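Side-chain contact in SspB protein (Streptomyces clavuligerus, PDB 6JUF), which is a metal-binding DUF4007 protein of the SspABCD-SspE phosphorothioation-sensing anti-phage defence system, where it probably acts as a DNase: residues G250-L254 and A255-N259. Numbering follows the deposited sequence.
Sequences GSISL and ARLAN
A serine N-cap joins strand 250-253 directly to the short helix 254-259: Ser253 closes the strand and its OG accepts the backbone N-H of Arg256 at 3.1 Å, with an N-H...O angle of 158°. A chi1 of 67° sets OG between the backbone N and the carbonyl carbon of Ser253, turned to the first helical turn. The same residue serves the next N-H through its main chain, since Leu257 N donates to Ser253 O at 3.0 Å; Ala258 N to Leu254 O continues the helical pattern.

Arg256 folds back along the strand. With its chain bent at chi3 (63°), it runs past the cap, CG 3.2 Å from Ser253 OG. The Arg256 and Ile252 side chains cross at about a right angle, which brings the guanidinium over Ile252. Ile252 CD1 sits over the centre of one face, 3.9 Å above the plane. A water in the guanidinium plane accepts from both Arg256 NH1 and Ser253 N, while NE forms a salt bridge with Glu260.

Ile252 CD1 also meets Leu257 CD2 at 3.9 Å, so this methyl is wedged between a charged plane and a buried leucine. Tyr241 and Cys238 of helix 231-243 and Leu279 of helix 272-285 continue that apolar side, and strand 298-302 pairs with the strand through Ile252 and Leu300.

Ser253 thus takes two successive N-H groups of the first turn, one on OG and one on its carbonyl O. Arg256 probably packs its charged group against hydrocarbon without giving up its polar partners, Glu260 and the water.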
ATOM      1  N   GLY B 250     -27.806 -26.423  -0.131  1.00 15.61           N
ATOM      2  CA  GLY B 250     -28.818 -25.463  -0.580  1.00 14.04           C
ATOM      3  C   GLY B 250     -28.430 -24.789  -1.883  1.00 16.38           C
ATOM      4  O   GLY B 250     -27.700 -25.345  -2.713  1.00 15.29           O
ATOM      5  N   SER B 251     -28.983 -23.600  -2.086  1.00 15.79           N
ATOM      6  CA  SER B 251     -28.737 -22.843  -3.302  1.00 15.57           C
ATOM      7  C   SER B 251     -29.048 -21.383  -3.051  1.00 15.26           C
ATOM      8  O   SER B 251     -29.747 -21.037  -2.089  1.00 17.18           O
ATOM      9  CB  SER B 251     -29.583 -23.372  -4.464  1.00 16.32           C
ATOM     10  OG  SER B 251     -30.962 -23.123  -4.206  1.00 20.24           O
ATOM     11  N   ILE B 252     -28.523 -20.540  -3.918  1.00 13.61           N
ATOM     12  CA  ILE B 252     -28.840 -19.111  -3.925  1.00 12.56           C
ATOM     13  C   ILE B 252     -28.763 -18.607  -5.368  1.00 14.05           C
ATOM     14  O   ILE B 252     -27.876 -18.987  -6.121  1.00 13.21           O
ATOM     15  CB  ILE B 252     -27.840 -18.295  -3.033  1.00 14.55           C
ATOM     16  CG1 ILE B 252     -28.168 -16.797  -3.072  1.00 15.27           C
ATOM     17  CG2 ILE B 252     -26.410 -18.556  -3.442  1.00 16.49           C
ATOM     18  CD1 ILE B 252     -27.567 -16.021  -1.887  1.00 13.30           C
ATOM     19  N   SER B 253     -29.729 -17.781  -5.749  1.00 14.65           N
ATOM     20  CA  SER B 253     -29.857 -17.414  -7.140  1.00 15.80           C
ATOM     21  C   SER B 253     -28.793 -16.404  -7.522  1.00 14.75           C
ATOM     22  O   SER B 253     -28.313 -15.641  -6.657  1.00 13.22           O
ATOM     23  CB  SER B 253     -31.255 -16.810  -7.361  1.00 14.89           C
ATOM     24  OG  SER B 253     -31.381 -15.562  -6.679  1.00 17.22           O
ATOM     25  N   LEU B 254     -28.374 -16.434  -8.783  1.00 13.81           N
ATOM     26  CA  LEU B 254     -27.450 -15.426  -9.301  1.00 13.87           C
ATOM     27  C   LEU B 254     -28.045 -14.015  -9.182  1.00 15.27           C
ATOM     28  O   LEU B 254     -27.318 -13.067  -8.937  1.00 13.61           O
ATOM     29  CB  LEU B 254     -27.003 -15.722 -10.724  1.00 19.47           C
ATOM     30  CG  LEU B 254     -25.751 -16.585 -10.910  1.00 20.21           C
ATOM     31  CD1 LEU B 254     -24.511 -15.694 -10.670  1.00 24.02           C
ATOM     32  CD2 LEU B 254     -25.710 -17.771  -9.959  1.00 24.78           C
ATOM     33  N   ALA B 255     -29.345 -13.875  -9.388  1.00 15.43           N
ATOM     34  CA  ALA B 255     -29.981 -12.557  -9.278  1.00 16.55           C
ATOM     35  C   ALA B 255     -29.800 -11.969  -7.881  1.00 16.34           C
ATOM     36  O   ALA B 255     -29.510 -10.758  -7.753  1.00 15.50           O
ATOM     37  CB  ALA B 255     -31.490 -12.694  -9.591  1.00 18.16           C
ATOM     38  N   ARG B 256     -29.982 -12.786  -6.837  1.00 13.71           N
ATOM     39  CA  ARG B 256     -29.744 -12.331  -5.448  1.00 14.02           C
ATOM     40  C   ARG B 256     -28.267 -12.031  -5.208  1.00 14.13           C
ATOM     41  O   ARG B 256     -27.928 -11.010  -4.585  1.00 15.31           O
ATOM     42  CB  ARG B 256     -30.211 -13.358  -4.441  1.00 15.99           C
ATOM     43  CG  ARG B 256     -31.747 -13.405  -4.287  1.00 17.60           C
ATOM     44  CD  ARG B 256     -32.131 -14.522  -3.339  1.00 18.06           C
ATOM     45  NE  ARG B 256     -31.570 -14.248  -2.013  1.00 18.76           N
ATOM     46  CZ  ARG B 256     -31.379 -15.145  -1.051  1.00 23.63           C
ATOM     47  NH1 ARG B 256     -31.693 -16.431  -1.227  1.00 22.80           N
ATOM     48  NH2 ARG B 256     -30.848 -14.741   0.111  1.00 21.44           N
ATOM     49  N   LEU B 257     -27.379 -12.912  -5.681  1.00 11.35           N
ATOM     50  CA  LEU B 257     -25.948 -12.592  -5.539  1.00 12.11           C
ATOM     51  C   LEU B 257     -25.540 -11.258  -6.181  1.00 10.94           C
ATOM     52  O   LEU B 257     -24.720 -10.516  -5.618  1.00 12.54           O
ATOM     53  CB  LEU B 257     -25.052 -13.718  -6.066  1.00 11.52           C
ATOM     54  CG  LEU B 257     -25.078 -15.037  -5.267  1.00 11.34           C
ATOM     55  CD1 LEU B 257     -24.382 -16.104  -6.120  1.00 11.19           C
ATOM     56  CD2 LEU B 257     -24.412 -14.898  -3.884  1.00 10.67           C
ATOM     57  N   ALA B 258     -26.109 -10.954  -7.343  1.00 13.53           N
ATOM     58  CA  ALA B 258     -25.811  -9.747  -8.077  1.00 11.67           C
ATOM     59  C   ALA B 258     -26.499  -8.532  -7.479  1.00 14.38           C
ATOM     60  O   ALA B 258     -25.945  -7.448  -7.621  1.00 16.31           O
ATOM     61  CB  ALA B 258     -26.286  -9.913  -9.532  1.00 13.13           C
ATOM     62  N   ASN B 259     -27.718  -8.689  -6.915  1.00 12.92           N
ATOM     63  CA  ASN B 259     -28.536  -7.500  -6.618  1.00 15.57           C
ATOM     64  C   ASN B 259     -28.941  -7.246  -5.158  1.00 13.51           C
ATOM     65  O   ASN B 259     -29.359  -6.114  -4.819  1.00 14.29           O
ATOM     66  CB  ASN B 259     -29.804  -7.551  -7.460  1.00 15.28           C
ATOM     67  CG  ASN B 259     -29.492  -7.584  -8.937  1.00 22.21           C
ATOM     68  OD1 ASN B 259     -28.778  -6.757  -9.432  1.00 28.21           O
ATOM     69  ND2 ASN B 259     -29.991  -8.575  -9.629  1.00 32.71           N
TER
HETATM   70  O   HOH W   1     -32.402 -17.968  -4.053  1.00 13.27           O